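Local coordinates for F-BAR domain only protein 1 (Danio rerio, PDB 5JP2), which probably acts at an early step of clathrin-mediated endocytosis and binds an Eps15 peptide through its mu homology domain, at residues Leu82-Gln85 against Lys86-Tyr89; Ala199-Ala202 against Glu203-Arg206. All blocks are in the same frame, centred on the assembly; numbering follows the deposited sequence.

Contact 1. Residues Leu82-Gln85 against Lys86-Tyr89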
loop_
_atom_site.group_PDB
_atom_site.type_symbol
_atom_site.label_atom_id
_atom_site.label_comp_id
_atom_site.label_asym_id
_atom_site.label_seq_id
_atom_site.Cartn_x
_atom_site.Cartn_y
_atom_site.Cartn_z
ATOM N N LEU B 82 -16.041 -0.126 0.792
ATOM C CA LEU B 82 -16.862 0.902 0.160
ATOM C C LEU B 82 -16.820 0.740 -1.349
ATOM O O LEU B 82 -16.007 1.372 -2.031
ATOM C CB LEU B 82 -16.424 2.306 0.551
ATOM C CG LEU B 82 -16.853 2.741 1.947
ATOM C CD1 LEU B 82 -16.369 4.148 2.232
ATOM C CD2 LEU B 82 -18.361 2.653 2.064
ATOM N N PRO B 83 -17.692 -0.090 -1.907
ATOM C CA PRO B 83 -17.712 -0.272 -3.356
ATOM C C PRO B 83 -18.179 0.981 -4.065
ATOM O O PRO B 83 -18.860 1.833 -3.501
ATOM C CB PRO B 83 -18.707 -1.413 -3.560
ATOM C CG PRO B 83 -18.984 -1.952 -2.204
ATOM C CD PRO B 83 -18.754 -0.860 -1.254
ATOM N N ASN B 84 -17.813 1.082 -5.329
ATOM C CA ASN B 84 -18.296 2.189 -6.134
ATOM C C ASN B 84 -19.727 1.872 -6.516
ATOM O O ASN B 84 -19.972 0.954 -7.296
ATOM C CB ASN B 84 -17.427 2.378 -7.373
ATOM C CG ASN B 84 -17.961 3.426 -8.314
ATOM O OD1 ASN B 84 -19.155 3.642 -8.410
ATOM N ND2 ASN B 84 -17.067 4.095 -9.011
ATOM N N GLN B 85 -20.665 2.655 -6.011
ATOM C CA GLN B 85 -22.069 2.339 -6.196
ATOM C C GLN B 85 -22.626 2.978 -7.449
ATOM O O GLN B 85 -23.746 2.690 -7.834
ATOM C CB GLN B 85 -22.873 2.783 -4.981
ATOM C CG GLN B 85 -22.853 1.794 -3.848
ATOM C CD GLN B 85 -23.757 2.223 -2.726
ATOM O OE1 GLN B 85 -23.616 3.322 -2.191
ATOM N NE2 GLN B 85 -24.701 1.366 -2.366
ATOM N N LYS B 86 -21.859 3.846 -8.076
ATOM C CA LYS B 86 -22.195 4.335 -9.397
ATOM C C LYS B 86 -22.129 3.208 -10.423
ATOM O O LYS B 86 -23.008 3.083 -11.278
ATOM C CB LYS B 86 -21.214 5.442 -9.760
ATOM C CG LYS B 86 -21.269 6.656 -8.875
ATOM C CD LYS B 86 -20.232 7.684 -9.319
ATOM C CE LYS B 86 -20.666 8.573 -10.467
ATOM N NZ LYS B 86 -19.504 9.404 -10.931
ATOM N N LEU B 87 -21.059 2.412 -10.387
ATOM C CA LEU B 87 -20.796 1.423 -11.417
ATOM C C LEU B 87 -21.050 -0.038 -11.049
ATOM O O LEU B 87 -21.013 -0.879 -11.951
ATOM C CB LEU B 87 -19.351 1.573 -11.877
ATOM C CG LEU B 87 -18.978 3.000 -12.285
ATOM C CD1 LEU B 87 -17.540 3.106 -12.594
ATOM C CD2 LEU B 87 -19.764 3.436 -13.482
ATOM N N LEU B 88 -21.344 -0.391 -9.802
ATOM C CA LEU B 88 -21.296 -1.805 -9.450
ATOM C C LEU B 88 -22.567 -2.310 -8.795
ATOM O O LEU B 88 -23.310 -1.567 -8.156
ATOM C CB LEU B 88 -20.132 -2.119 -8.519
ATOM C CG LEU B 88 -18.716 -1.864 -9.017
ATOM C CD1 LEU B 88 -17.790 -2.000 -7.845
ATOM C CD2 LEU B 88 -18.348 -2.847 -10.125
ATOM N N TYR B 89 -22.790 -3.611 -8.986
ATOM C CA TYR B 89 -23.831 -4.389 -8.335
ATOM C C TYR B 89 -23.203 -5.417 -7.412
ATOM O O TYR B 89 -22.032 -5.756 -7.549
ATOM C CB TYR B 89 -24.699 -5.134 -9.345
ATOM C CG TYR B 89 -25.485 -4.261 -10.280
ATOM C CD1 TYR B 89 -26.396 -3.340 -9.790
ATOM C CD2 TYR B 89 -25.346 -4.376 -11.654
ATOM C CE1 TYR B 89 -27.136 -2.548 -10.636
ATOM C CE2 TYR B 89 -26.086 -3.581 -12.513
ATOM C CZ TYR B 89 -26.977 -2.671 -11.991
ATOM O OH TYR B 89 -27.714 -1.875 -12.822
#

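Contact 2. Residues Ala199-Ala202 against Glu203-Arg206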
loop_
_atom_site.group_PDB
_atom_site.type_symbol
_atom_site.label_atom_id
_atom_site.label_comp_id
_atom_site.label_asym_id
_atom_site.label_seq_id
_atom_site.Cartn_x
_atom_site.Cartn_y
_atom_site.Cartn_z
ATOM N N ALA B 199 22.499 11.381 8.672
ATOM C CA ALA B 199 22.513 12.754 8.221
ATOM C C ALA B 199 21.497 13.545 9.030
ATOM O O ALA B 199 20.534 12.986 9.548
ATOM C CB ALA B 199 22.194 12.831 6.733
ATOM N N TRP B 200 21.727 14.845 9.162
ATOM C CA TRP B 200 20.776 15.737 9.806
ATOM C C TRP B 200 20.221 16.681 8.754
ATOM O O TRP B 200 20.967 17.448 8.151
ATOM C CB TRP B 200 21.418 16.508 10.954
ATOM C CG TRP B 200 20.403 17.188 11.817
ATOM C CD1 TRP B 200 19.635 16.620 12.790
ATOM C CD2 TRP B 200 20.032 18.566 11.772
ATOM N NE1 TRP B 200 18.808 17.557 13.352
ATOM C CE2 TRP B 200 19.036 18.762 12.747
ATOM C CE3 TRP B 200 20.448 19.655 11.006
ATOM C CZ2 TRP B 200 18.453 19.997 12.969
ATOM C CZ3 TRP B 200 19.873 20.874 11.232
ATOM C CH2 TRP B 200 18.886 21.040 12.200
ATOM N N ASN B 201 18.925 16.606 8.517
ATOM C CA ASN B 201 18.281 17.408 7.492
ATOM C C ASN B 201 17.868 18.721 8.139
ATOM O O ASN B 201 17.113 18.719 9.112
ATOM C CB ASN B 201 17.075 16.673 6.906
ATOM C CG ASN B 201 16.234 17.555 6.005
ATOM O OD1 ASN B 201 15.311 18.222 6.451
ATOM N ND2 ASN B 201 16.554 17.554 4.724
ATOM N N ALA B 202 18.404 19.830 7.642
ATOM C CA ALA B 202 18.174 21.099 8.320
ATOM C C ALA B 202 16.786 21.655 8.069
ATOM O O ALA B 202 16.229 22.318 8.943
ATOM C CB ALA B 202 19.221 22.123 7.898
ATOM N N GLU B 203 16.214 21.409 6.897
ATOM C CA GLU B 203 14.863 21.882 6.622
ATOM C C GLU B 203 13.858 21.285 7.601
ATOM O O GLU B 203 13.090 22.010 8.235
ATOM C CB GLU B 203 14.487 21.574 5.175
ATOM C CG GLU B 203 15.151 22.509 4.182
ATOM C CD GLU B 203 15.328 21.899 2.808
ATOM O OE1 GLU B 203 15.384 20.656 2.704
ATOM O OE2 GLU B 203 15.417 22.666 1.828
ATOM N N GLU B 204 13.805 19.962 7.691
ATOM C CA GLU B 204 12.854 19.292 8.566
ATOM C C GLU B 204 13.351 19.099 9.991
ATOM O O GLU B 204 12.545 18.773 10.864
ATOM C CB GLU B 204 12.464 17.932 7.975
ATOM C CG GLU B 204 12.196 17.945 6.470
ATOM C CD GLU B 204 11.241 19.047 6.028
ATOM O OE1 GLU B 204 10.242 19.302 6.734
ATOM O OE2 GLU B 204 11.491 19.660 4.967
ATOM N N ARG B 205 14.646 19.274 10.247
ATOM C CA ARG B 205 15.235 19.142 11.580
ATOM C C ARG B 205 15.053 17.723 12.122
ATOM O O ARG B 205 14.356 17.479 13.106
ATOM C CB ARG B 205 14.652 20.172 12.553
ATOM C CG ARG B 205 14.524 21.563 11.982
ATOM C CD ARG B 205 14.380 22.599 13.070
ATOM N NE ARG B 205 14.172 23.936 12.522
ATOM C CZ ARG B 205 15.117 24.667 11.935
ATOM N NH1 ARG B 205 16.349 24.193 11.801
ATOM N NH2 ARG B 205 14.826 25.873 11.469
ATOM N N ARG B 206 15.740 16.788 11.474
ATOM C CA ARG B 206 15.586 15.391 11.841
ATOM C C ARG B 206 16.802 14.596 11.393
ATOM O O ARG B 206 17.501 14.967 10.454
ATOM C CB ARG B 206 14.306 14.798 11.256
ATOM C CG ARG B 206 14.238 14.865 9.765
ATOM C CD ARG B 206 12.838 14.568 9.258
ATOM N NE ARG B 206 12.803 14.542 7.798
ATOM C CZ ARG B 206 11.709 14.335 7.075
ATOM N NH1 ARG B 206 10.543 14.135 7.670
ATOM N NH2 ARG B 206 11.782 14.333 5.755
#

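Contact 1. Residues Leu82-Gln85 against Lys86-Tyr89
The backbone from Asn84 to Leu88 winds through a single turn, loosely helical in its angles and most nearly so at Lys86, and the N of Leu88 reaches back to the O of Asn84 in a weak bond of 3.2 Å. Inside this loop the Asn84 side chain folds over its own turn. With CG anti to the backbone N (chi1 174°), its OD1 meets two successive amides, accepting a weak bond from Lys86 N at 2.7 Å and a straighter one from Leu87 N at 3.0 Å, whose donor stands above the carbonyl plane. The weak closure onto Lys86 N has the form of an Asx turn, and it marks the chain's exit from strand 80-83 before strand 88-90 of a different sheet. ND2 lies 3.7 Å from Leu87 CD1 and donates to Ala129 O on strand 125-137; held at both OD1 and ND2, the amide is likely to be fixed in its rotation. With an alanine here, the N-H groups of Lys86 and Leu87 would probably lose this acceptor and Ala129 O its donor. Leu88 runs its side chain along the Asn84 carbonyl, CB at 3.3 Å from O, and CD1 comes to 4.4 Å from Pro83 CB in loose apolar contact.

Contact 2. Residues Ala199-Ala202 against Glu203-Arg206
Ala199 merely passes Arg206, their two O atoms 3.7 Å apart as acceptors with no bond between them, while its backbone is hydrogen-bonded to Leu208 of the returning strand 206-210. Trp200 follows, and its CA-H points at the same Arg206 O. Because chi1 (-167°) sets CG anti to the backbone N, the indole swings across to the second segment: Arg206 N sits over one face, offset toward the rim, and CZ2 approaches Arg205 CA at 3.6 Å. Farther out CH2 lies at the edge of the Arg205 guanidinium, the two planes 31° apart. NE1 donates to Leu185 O, so the ring is anchored beyond the turn as well. Asn201 carries the polar pairing. Its N gives a straight bond of 2.9 Å to Arg206 O, and its O takes two weak ones, from Arg205 N at 2.8 Å and from Arg206 N at 3.3 Å. The side-chain OD1 receives Glu204 N at 2.6 Å, nearly along the C=O axis, with the Glu204 side chain alongside. Ala202 then begins the turn, its O resting over a face of the Arg205 guanidinium without a hydrogen bond. Arg205 adopts left-handed backbone angles, and two residues, Arg205 and Arg206, stand opposite the single Asn201, which makes a G1 beta bulge in a short antiparallel hairpin whose four-residue loop, Ala202 to Arg205, joins strands 199-201 and 206-210.

Followed from the N terminus, the chain first reaches contact 1, which hands it from the large mixed sheet to a separate four-stranded antiparallel sheet. It then runs through helix 106-119 and many strands before contact 2 closes the hairpin between strands 199-201 and 206-210. The two local loops lie in series, neither nested nor crossed. Strands 80-83 and 199-201 are nevertheless the two outermost strands of one mixed sheet, so the contacts sit at opposite edges of that sheet, their centres 44 Å apart and their nearest atoms about 29 Å apart, on opposite sides of the chain's centre.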